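Local coordinates for protein transcription termination factor FttA (Pyrococcus horikoshii, PDB 3AF6) that probably terminates transcription genome-wide as a zinc-dependent ribonuclease of the metallo-beta-lactamase superfamily, cutting nascent RNA at the exit channel of RNA polymerase, at residues Arg157-Thr162 with Asp312-Ile317; Ile350-Ile355 with Ala381-Leu386; Phe368-Thr373 with Glu377-Lys382. One frame throughout, in Å; residues are numbered along the deposited sequence.

Contact 1: Arg157-Thr162 with Asp312-Ile317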
loop_
_atom_site.group_PDB
_atom_site.type_symbol
_atom_site.label_atom_id
_atom_site.label_comp_id
_atom_site.label_asym_id
_atom_site.label_seq_id
_atom_site.Cartn_x
_atom_site.Cartn_y
_atom_site.Cartn_z
ATOM N N ARG A 157 15.335 0.732 5.101
ATOM C CA ARG A 157 16.537 1.436 4.670
ATOM C C ARG A 157 17.774 0.635 5.062
ATOM O O ARG A 157 18.732 0.533 4.303
ATOM C CB ARG A 157 16.574 2.829 5.305
ATOM C CG ARG A 157 17.642 3.746 4.732
ATOM C CD ARG A 157 17.115 5.175 4.570
ATOM N NE ARG A 157 16.740 5.786 5.844
ATOM C CZ ARG A 157 16.127 6.961 5.957
ATOM N NH1 ARG A 157 15.814 7.656 4.869
ATOM N NH2 ARG A 157 15.824 7.445 7.157
ATOM N N GLN A 158 17.731 0.056 6.255
ATOM C CA GLN A 158 18.826 -0.752 6.779
ATOM C C GLN A 158 19.054 -1.976 5.893
ATOM O O GLN A 158 20.186 -2.295 5.534
ATOM C CB GLN A 158 18.490 -1.205 8.207
ATOM C CG GLN A 158 19.590 -1.989 8.912
ATOM C CD GLN A 158 20.724 -1.103 9.404
ATOM O OE1 GLN A 158 21.380 -0.413 8.619
ATOM N NE2 GLN A 158 20.956 -1.116 10.713
ATOM N N ILE A 159 17.963 -2.651 5.544
ATOM C CA ILE A 159 18.021 -3.851 4.712
ATOM C C ILE A 159 18.516 -3.553 3.305
ATOM O O ILE A 159 19.301 -4.312 2.741
ATOM C CB ILE A 159 16.636 -4.525 4.630
ATOM C CG1 ILE A 159 16.227 -5.013 6.019
ATOM C CG2 ILE A 159 16.672 -5.681 3.650
ATOM C CD1 ILE A 159 14.818 -5.500 6.105
ATOM N N LEU A 160 18.062 -2.439 2.745
ATOM C CA LEU A 160 18.466 -2.051 1.401
ATOM C C LEU A 160 19.938 -1.672 1.280
ATOM O O LEU A 160 20.578 -2.005 0.283
ATOM C CB LEU A 160 17.590 -0.898 0.904
ATOM C CG LEU A 160 16.448 -1.259 -0.054
ATOM C CD1 LEU A 160 15.723 -2.502 0.423
ATOM C CD2 LEU A 160 15.499 -0.081 -0.159
ATOM N N GLN A 161 20.481 -0.985 2.284
ATOM C CA GLN A 161 21.882 -0.579 2.231
ATOM C C GLN A 161 22.852 -1.690 2.627
ATOM O O GLN A 161 23.977 -1.740 2.130
ATOM C CB GLN A 161 22.123 0.664 3.098
ATOM C CG GLN A 161 21.712 0.529 4.560
ATOM C CD GLN A 161 22.098 1.746 5.410
ATOM O OE1 GLN A 161 21.674 1.874 6.567
ATOM N NE2 GLN A 161 22.911 2.639 4.841
ATOM N N THR A 162 22.421 -2.585 3.509
ATOM C CA THR A 162 23.286 -3.678 3.940
ATOM C C THR A 162 23.076 -4.911 3.073
ATOM O O THR A 162 23.465 -6.017 3.447
ATOM C CB THR A 162 23.028 -4.066 5.415
ATOM O OG1 THR A 162 21.667 -4.479 5.569
ATOM C CG2 THR A 162 23.303 -2.886 6.338
ATOM N N ASP A 312 11.167 -13.815 5.444
ATOM C CA ASP A 312 10.317 -13.851 4.262
ATOM C C ASP A 312 9.882 -12.431 3.918
ATOM O O ASP A 312 9.888 -12.029 2.756
ATOM C CB ASP A 312 9.093 -14.724 4.527
ATOM C CG ASP A 312 9.469 -16.133 4.911
ATOM O OD1 ASP A 312 10.225 -16.766 4.141
ATOM O OD2 ASP A 312 9.016 -16.604 5.975
ATOM N N ILE A 313 9.503 -11.679 4.942
ATOM C CA ILE A 313 9.099 -10.306 4.753
ATOM C C ILE A 313 10.324 -9.522 4.283
ATOM O O ILE A 313 10.209 -8.590 3.491
ATOM C CB ILE A 313 8.566 -9.723 6.061
ATOM C CG1 ILE A 313 7.331 -10.512 6.489
ATOM C CG2 ILE A 313 8.252 -8.248 5.890
ATOM C CD1 ILE A 313 6.620 -9.943 7.697
ATOM N N LYS A 314 11.496 -9.921 4.770
ATOM C CA LYS A 314 12.749 -9.280 4.391
ATOM C C LYS A 314 12.937 -9.498 2.895
ATOM O O LYS A 314 13.498 -8.650 2.200
ATOM C CB LYS A 314 13.921 -9.907 5.153
ATOM C CG LYS A 314 15.305 -9.294 4.872
ATOM C CD LYS A 314 16.404 -10.292 5.249
ATOM C CE LYS A 314 17.797 -9.668 5.300
ATOM N NZ LYS A 314 18.018 -8.853 6.538
ATOM N N GLU A 315 12.466 -10.641 2.404
ATOM C CA GLU A 315 12.564 -10.958 0.985
ATOM C C GLU A 315 11.636 -10.061 0.157
ATOM O O GLU A 315 12.011 -9.597 -0.919
ATOM C CB GLU A 315 12.226 -12.434 0.746
ATOM C CG GLU A 315 13.347 -13.380 1.124
ATOM C CD GLU A 315 14.631 -13.052 0.383
ATOM O OE1 GLU A 315 14.572 -12.926 -0.855
ATOM O OE2 GLU A 315 15.698 -12.916 1.029
ATOM N N VAL A 316 10.430 -9.824 0.670
ATOM C CA VAL A 316 9.460 -8.972 -0.001
ATOM C C VAL A 316 10.137 -7.641 -0.275
ATOM O O VAL A 316 10.127 -7.129 -1.400
ATOM C CB VAL A 316 8.225 -8.714 0.893
ATOM C CG1 VAL A 316 7.365 -7.587 0.312
ATOM C CG2 VAL A 316 7.414 -9.986 1.029
ATOM N N ILE A 317 10.733 -7.089 0.775
ATOM C CA ILE A 317 11.430 -5.815 0.680
ATOM C C ILE A 317 12.501 -5.863 -0.395
ATOM O O ILE A 317 12.543 -5.013 -1.282
ATOM C CB ILE A 317 12.091 -5.453 2.022
ATOM C CG1 ILE A 317 11.016 -5.144 3.058
ATOM C CG2 ILE A 317 13.021 -4.265 1.847
ATOM C CD1 ILE A 317 11.566 -4.976 4.453
#
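Ile159 and Leu160 meet Ile317 and Lys314 in an apolar helix-helix contact that ties the end of helix 151-161, in the archaeal CPSF-KH region, to helix 310-319 of the metallo-beta-lactamase part. The short axis segments approach to 10.5 Å and cross steeply, with 71° between their N-to-C directions, so the two helices meet over a small patch and do not run side by side. Ile159 lies in the middle of it. With CG1 beside the backbone N (chi1 -64°) and the chain extended beyond, its CD1 reaches across to Ile317 CD1 at 3.7 Å, the two side chains crossing at about a right angle. The same Ile159 CD1 lies 4.0 Å from Lys314 CG, and Ile159 CG2 also borders that methylene, so the lysine takes part through the aliphatic root of its chain. One turn further along the same face of its helix, Ile317 turns its other branch to the second partner: its CG2 touches Leu160 CD1 at 3.5 Å. Just past the patch the chain leaves the helix at Thr162, whose N and OG1 both bond Gln158 O, arriving from opposite faces of the carbonyl plane; the OG1 to O distance is 2.6 Å. Helix 282-301 packs against helix 310-319, Val289 touching Ile317 and Ile296 touching Ile313, while Val316 packs on Phe269 of helix 267-270. Helix 151-161 is in turn held to strand 110-115 by the salt bridge of Arg157 with Glu114.

Contact 2: Ile350-Ile355 with Ala381-Leu386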
loop_
_atom_site.group_PDB
_atom_site.type_symbol
_atom_site.label_atom_id
_atom_site.label_comp_id
_atom_site.label_asym_id
_atom_site.label_seq_id
_atom_site.Cartn_x
_atom_site.Cartn_y
_atom_site.Cartn_z
ATOM N N ILE A 350 -4.820 2.370 -8.186
ATOM C CA ILE A 350 -5.647 1.694 -9.157
ATOM C C ILE A 350 -4.531 1.248 -10.089
ATOM O O ILE A 350 -3.645 2.044 -10.402
ATOM C CB ILE A 350 -6.576 2.669 -9.900
ATOM C CG1 ILE A 350 -7.668 3.160 -8.944
ATOM C CG2 ILE A 350 -7.163 1.988 -11.150
ATOM C CD1 ILE A 350 -8.579 4.231 -9.532
ATOM N N VAL A 351 -4.542 -0.018 -10.499
ATOM C CA VAL A 351 -3.500 -0.530 -11.381
ATOM C C VAL A 351 -3.951 -0.495 -12.827
ATOM O O VAL A 351 -5.002 -1.027 -13.164
ATOM C CB VAL A 351 -3.120 -1.967 -11.003
ATOM C CG1 VAL A 351 -2.173 -2.547 -12.036
ATOM C CG2 VAL A 351 -2.470 -1.972 -9.634
ATOM N N HIS A 352 -3.155 0.137 -13.683
ATOM C CA HIS A 352 -3.494 0.242 -15.099
ATOM C C HIS A 352 -2.496 -0.525 -15.950
ATOM O O HIS A 352 -1.287 -0.299 -15.874
ATOM C CB HIS A 352 -3.533 1.715 -15.534
ATOM C CG HIS A 352 -3.905 1.917 -16.972
ATOM N ND1 HIS A 352 -3.006 1.754 -18.009
ATOM C CD2 HIS A 352 -5.092 2.223 -17.549
ATOM C CE1 HIS A 352 -3.625 1.946 -19.160
ATOM N NE2 HIS A 352 -4.892 2.231 -18.909
ATOM N N LEU A 353 -3.002 -1.441 -16.760
ATOM C CA LEU A 353 -2.119 -2.218 -17.605
ATOM C C LEU A 353 -2.355 -1.930 -19.075
ATOM O O LEU A 353 -3.450 -2.130 -19.611
ATOM C CB LEU A 353 -2.276 -3.719 -17.329
ATOM C CG LEU A 353 -1.882 -4.200 -15.932
ATOM C CD1 LEU A 353 -1.950 -5.724 -15.881
ATOM C CD2 LEU A 353 -0.468 -3.724 -15.593
ATOM N N HIS A 354 -1.304 -1.425 -19.701
ATOM C CA HIS A 354 -1.300 -1.115 -21.115
ATOM C C HIS A 354 -0.654 -2.356 -21.740
ATOM O O HIS A 354 0.558 -2.545 -21.624
ATOM C CB HIS A 354 -0.451 0.143 -21.341
ATOM C CG HIS A 354 -0.158 0.432 -22.776
ATOM N ND1 HIS A 354 -1.146 0.605 -23.719
ATOM C CD2 HIS A 354 1.017 0.565 -23.434
ATOM C CE1 HIS A 354 -0.592 0.833 -24.896
ATOM N NE2 HIS A 354 0.718 0.815 -24.750
ATOM N N ILE A 355 -1.469 -3.207 -22.366
ATOM C CA ILE A 355 -0.983 -4.448 -22.976
ATOM C C ILE A 355 -0.817 -4.341 -24.489
ATOM O O ILE A 355 -1.706 -3.852 -25.188
ATOM C CB ILE A 355 -1.922 -5.623 -22.662
ATOM C CG1 ILE A 355 -2.117 -5.728 -21.152
ATOM C CG2 ILE A 355 -1.328 -6.919 -23.194
ATOM C CD1 ILE A 355 -3.126 -6.776 -20.734
ATOM N N ALA A 381 -10.026 8.932 -12.224
ATOM C CA ALA A 381 -11.069 8.409 -13.093
ATOM C C ALA A 381 -10.735 8.672 -14.549
ATOM O O ALA A 381 -11.576 8.498 -15.435
ATOM C CB ALA A 381 -12.401 9.041 -12.740
ATOM N N LYS A 382 -9.501 9.091 -14.799
ATOM C CA LYS A 382 -9.080 9.388 -16.154
ATOM C C LYS A 382 -7.833 8.600 -16.533
ATOM O O LYS A 382 -6.843 8.602 -15.809
ATOM C CB LYS A 382 -8.827 10.895 -16.314
ATOM C CG LYS A 382 -8.354 11.262 -17.714
ATOM C CD LYS A 382 -8.270 12.765 -17.962
ATOM C CE LYS A 382 -7.903 13.039 -19.427
ATOM N NZ LYS A 382 -8.028 14.475 -19.795
ATOM N N PHE A 383 -7.894 7.928 -17.678
ATOM C CA PHE A 383 -6.781 7.115 -18.150
ATOM C C PHE A 383 -6.581 7.415 -19.625
ATOM O O PHE A 383 -7.516 7.840 -20.309
ATOM C CB PHE A 383 -7.109 5.619 -17.981
ATOM C CG PHE A 383 -7.488 5.236 -16.582
ATOM C CD1 PHE A 383 -6.507 4.956 -15.633
ATOM C CD2 PHE A 383 -8.832 5.207 -16.197
ATOM C CE1 PHE A 383 -6.856 4.657 -14.318
ATOM C CE2 PHE A 383 -9.200 4.911 -14.887
ATOM C CZ PHE A 383 -8.218 4.635 -13.941
ATOM N N PRO A 384 -5.363 7.205 -20.140
ATOM C CA PRO A 384 -5.158 7.488 -21.564
ATOM C C PRO A 384 -6.016 6.595 -22.449
ATOM O O PRO A 384 -6.563 7.043 -23.463
ATOM C CB PRO A 384 -3.648 7.280 -21.758
ATOM C CG PRO A 384 -3.208 6.518 -20.540
ATOM C CD PRO A 384 -4.086 7.013 -19.441
ATOM N N ARG A 385 -6.148 5.335 -22.046
ATOM C CA ARG A 385 -6.959 4.357 -22.767
ATOM C C ARG A 385 -7.561 3.424 -21.739
ATOM O O ARG A 385 -6.985 3.228 -20.675
ATOM C CB ARG A 385 -6.091 3.569 -23.746
ATOM C CG ARG A 385 -5.650 4.381 -24.955
ATOM C CD ARG A 385 -6.725 4.421 -26.032
ATOM N NE ARG A 385 -6.416 3.522 -27.145
ATOM C CZ ARG A 385 -6.504 2.197 -27.098
ATOM N NH1 ARG A 385 -6.192 1.479 -28.164
ATOM N NH2 ARG A 385 -6.913 1.591 -25.996
ATOM N N LEU A 386 -8.717 2.848 -22.044
ATOM C CA LEU A 386 -9.357 1.955 -21.097
ATOM C C LEU A 386 -10.454 1.103 -21.694
ATOM O O LEU A 386 -11.595 1.549 -21.768
ATOM C CB LEU A 386 -9.949 2.762 -19.935
ATOM C CG LEU A 386 -10.678 1.970 -18.837
ATOM C CD1 LEU A 386 -9.738 0.933 -18.224
ATOM C CD2 LEU A 386 -11.180 2.927 -17.766
#
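Phe383 and Arg385 bring the loop before strand 388-392 against Ile350 and His352 of strand 349-355, which belongs to one of the two mixed sheets of the metallo-beta-lactamase fold. The loop lies over the face of the strand to which Ile350 and His352 both point. It enters at Ala381, with Ala381 CA 9.5 Å from Ile350 CA and the alanine side chain resting on Tyr603 of helix 597-606. Phe383 follows and packs on both Ile350 and His352. Its CG stands beside the backbone N (chi1 -55°), which swings the ring toward the strand: CZ comes to 4.0 Å from Ile350 CG2, the side chains crossing at about a right angle, and CD1 comes to 3.6 Å from His352 CD2. The phenyl and imidazole planes are only 15° apart, yet their centroids are 5.5 Å from each other, so the rings are slid past one another and barely overlap. Tyr603 and His340 also pack against Phe383. After Pro384 the chain reaches Arg385, whose guanidinium forms a salt bridge with Glu387 and leaves the strand contact to the main chain. His352, Pro384 and Arg385 also pack on the bound ligand, probably the RNA analog. Arg385 O lies at the edge of the imidazole, in the ring plane, and takes a nearly straight hydrogen bond from His352 NE2 (2.9 Å, 165° at the hydrogen).

Contact 3: Phe368-Thr373 with Glu377-Lys382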
loop_
_atom_site.group_PDB
_atom_site.type_symbol
_atom_site.label_atom_id
_atom_site.label_comp_id
_atom_site.label_asym_id
_atom_site.label_seq_id
_atom_site.Cartn_x
_atom_site.Cartn_y
_atom_site.Cartn_z
ATOM N N PHE A 368 -11.312 1.399 -3.587
ATOM C CA PHE A 368 -11.269 2.824 -3.866
ATOM C C PHE A 368 -12.431 3.598 -3.288
ATOM O O PHE A 368 -13.480 3.048 -2.973
ATOM C CB PHE A 368 -11.184 3.089 -5.379
ATOM C CG PHE A 368 -12.483 2.881 -6.123
ATOM C CD1 PHE A 368 -12.909 1.598 -6.473
ATOM C CD2 PHE A 368 -13.259 3.982 -6.513
ATOM C CE1 PHE A 368 -14.073 1.407 -7.202
ATOM C CE2 PHE A 368 -14.435 3.802 -7.247
ATOM C CZ PHE A 368 -14.842 2.511 -7.595
ATOM N N LYS A 369 -12.221 4.896 -3.151
ATOM C CA LYS A 369 -13.227 5.796 -2.613
ATOM C C LYS A 369 -13.369 6.892 -3.683
ATOM O O LYS A 369 -12.368 7.351 -4.237
ATOM C CB LYS A 369 -12.724 6.352 -1.268
ATOM C CG LYS A 369 -13.734 7.157 -0.463
ATOM C CD LYS A 369 -14.910 6.333 0.043
ATOM C CE LYS A 369 -15.980 7.264 0.621
ATOM N NZ LYS A 369 -17.117 6.565 1.264
ATOM N N PHE A 370 -14.593 7.302 -4.002
ATOM C CA PHE A 370 -14.744 8.320 -5.046
ATOM C C PHE A 370 -15.328 9.669 -4.604
ATOM O O PHE A 370 -16.091 10.305 -5.331
ATOM C CB PHE A 370 -15.539 7.745 -6.225
ATOM C CG PHE A 370 -15.300 8.460 -7.534
ATOM C CD1 PHE A 370 -14.008 8.851 -7.904
ATOM C CD2 PHE A 370 -16.364 8.726 -8.405
ATOM C CE1 PHE A 370 -13.778 9.494 -9.120
ATOM C CE2 PHE A 370 -16.147 9.368 -9.621
ATOM C CZ PHE A 370 -14.848 9.755 -9.985
ATOM N N ILE A 371 -14.975 10.074 -3.388
ATOM C CA ILE A 371 -15.357 11.362 -2.826
ATOM C C ILE A 371 -14.181 11.697 -1.920
ATOM O O ILE A 371 -13.386 10.820 -1.589
ATOM C CB ILE A 371 -16.664 11.324 -1.980
ATOM C CG1 ILE A 371 -16.486 10.410 -0.764
ATOM C CG2 ILE A 371 -17.842 10.935 -2.866
ATOM C CD1 ILE A 371 -17.728 10.321 0.132
ATOM N N PRO A 372 -14.043 12.970 -1.517
ATOM C CA PRO A 372 -12.912 13.308 -0.647
ATOM C C PRO A 372 -13.048 12.761 0.765
ATOM O O PRO A 372 -14.140 12.396 1.204
ATOM C CB PRO A 372 -12.914 14.832 -0.655
ATOM C CG PRO A 372 -13.581 15.173 -1.949
ATOM C CD PRO A 372 -14.709 14.192 -1.991
ATOM N N THR A 373 -11.920 12.691 1.459
ATOM C CA THR A 373 -11.883 12.246 2.849
ATOM C C THR A 373 -10.783 13.081 3.485
ATOM O O THR A 373 -10.051 13.783 2.788
ATOM C CB THR A 373 -11.534 10.731 3.005
ATOM O OG1 THR A 373 -10.298 10.446 2.325
ATOM C CG2 THR A 373 -12.660 9.852 2.467
ATOM N N GLU A 377 -7.749 12.107 -1.708
ATOM C CA GLU A 377 -8.547 12.664 -2.789
ATOM C C GLU A 377 -9.219 11.519 -3.547
ATOM O O GLU A 377 -8.662 10.422 -3.666
ATOM C CB GLU A 377 -7.654 13.469 -3.734
ATOM C CG GLU A 377 -7.219 14.809 -3.166
ATOM C CD GLU A 377 -6.062 15.424 -3.920
ATOM O OE1 GLU A 377 -6.062 15.378 -5.168
ATOM O OE2 GLU A 377 -5.156 15.969 -3.262
ATOM N N PRO A 378 -10.418 11.762 -4.089
ATOM C CA PRO A 378 -11.112 10.700 -4.818
ATOM C C PRO A 378 -10.220 10.038 -5.853
ATOM O O PRO A 378 -9.321 10.672 -6.400
ATOM C CB PRO A 378 -12.312 11.423 -5.430
ATOM C CG PRO A 378 -11.819 12.829 -5.596
ATOM C CD PRO A 378 -11.057 13.071 -4.321
ATOM N N ALA A 379 -10.481 8.753 -6.104
ATOM C CA ALA A 379 -9.723 7.960 -7.060
ATOM C C ALA A 379 -9.654 8.566 -8.461
ATOM O O ALA A 379 -10.577 9.234 -8.921
ATOM C CB ALA A 379 -10.308 6.582 -7.140
ATOM N N ASN A 380 -8.534 8.328 -9.129
ATOM C CA ASN A 380 -8.335 8.805 -10.478
ATOM C C ASN A 380 -9.398 8.149 -11.354
ATOM O O ASN A 380 -9.651 6.952 -11.239
ATOM C CB ASN A 380 -6.945 8.418 -10.963
ATOM C CG ASN A 380 -6.732 8.762 -12.412
ATOM O OD1 ASN A 380 -6.272 7.930 -13.193
ATOM N ND2 ASN A 380 -7.069 9.992 -12.787
ATOM N N ALA A 381 -10.026 8.932 -12.224
ATOM C CA ALA A 381 -11.069 8.409 -13.093
ATOM C C ALA A 381 -10.735 8.672 -14.549
ATOM O O ALA A 381 -11.576 8.498 -15.435
ATOM C CB ALA A 381 -12.401 9.041 -12.740
ATOM N N LYS A 382 -9.501 9.091 -14.799
ATOM C CA LYS A 382 -9.080 9.388 -16.154
ATOM C C LYS A 382 -7.833 8.600 -16.533
ATOM O O LYS A 382 -6.843 8.602 -15.809
ATOM C CB LYS A 382 -8.827 10.895 -16.314
ATOM C CG LYS A 382 -8.354 11.262 -17.714
ATOM C CD LYS A 382 -8.270 12.765 -17.962
ATOM C CE LYS A 382 -7.903 13.039 -19.427
ATOM N NZ LYS A 382 -8.028 14.475 -19.795
#
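The touching parts of Phe368-Thr373 and Glu377-Lys382 run 122° apart, and one main-chain hydrogen bond joins them, from Ala379 N to Lys369 O (3.0 Å, 164° at the hydrogen). Both belong to the long connection between strands 360-364 and 388-392, which doubles back within a few residues. Side chains close in around that bond. Ala379 CB points toward the other segment and lies 4.0 Å from Phe368 CD2, approaching the ring obliquely. Phe370 starts away from the other segment, but with CG anti to the backbone N (chi1 -157°) its ring swings back along it. Ala379 O then sits at the ring edge, near its plane, 3.2 Å from Phe370 CE1, and Ala381 CB lies 3.8 Å from Phe370 CZ. Pro378, just before the donor, packs its CB on the peptide between Phe370 and Ile371, 3.6 Å from Phe370 C, and its CD meets Pro372 CG at 4.1 Å. Helix 597-606 covers this turn. Tyr603 meets the Phe370 ring edge-to-face and bonds Asn380 O through its hydroxyl, and Glu599 pairs with Lys369 NZ and also accepts from Phe370 N. Phe368 directly follows Asp367, a ligand of both zinc ions, and the nearest atom of its side chain is about 9 Å from a bound zinc ion. The chemistry is thus a single backbone bond set among small or apolar groups, with the lysine charge turned to Glu599 of the helix. This is consistent with a well-fixed chain just beyond the metal site, held by the Ala379-Lys369 backbone bond and by the bonds and packing of helix 597-606.

How the contacts relate
Contact 1 comes first along the chain and stands apart, its centre about 30 Å from that of contact 2 and 32 Å from that of contact 3; it joins the KH region to helix 310-319 of the metallo-beta-lactamase part. Contacts 2 and 3 have centres 15 Å apart and share Ala381 and Lys382. They also touch: Ile350 CD1 packs on Asn380 O at 3.4 Å and on Ala379 CB at 3.8 Å. Tyr603 of helix 597-606 packs against both. One connection, from strand 360-364 to strand 388-392, thus carries the chain from the zinc ligand Asp367 back to the sheet, while contact 1 joins the KH region at a distance from the metal site.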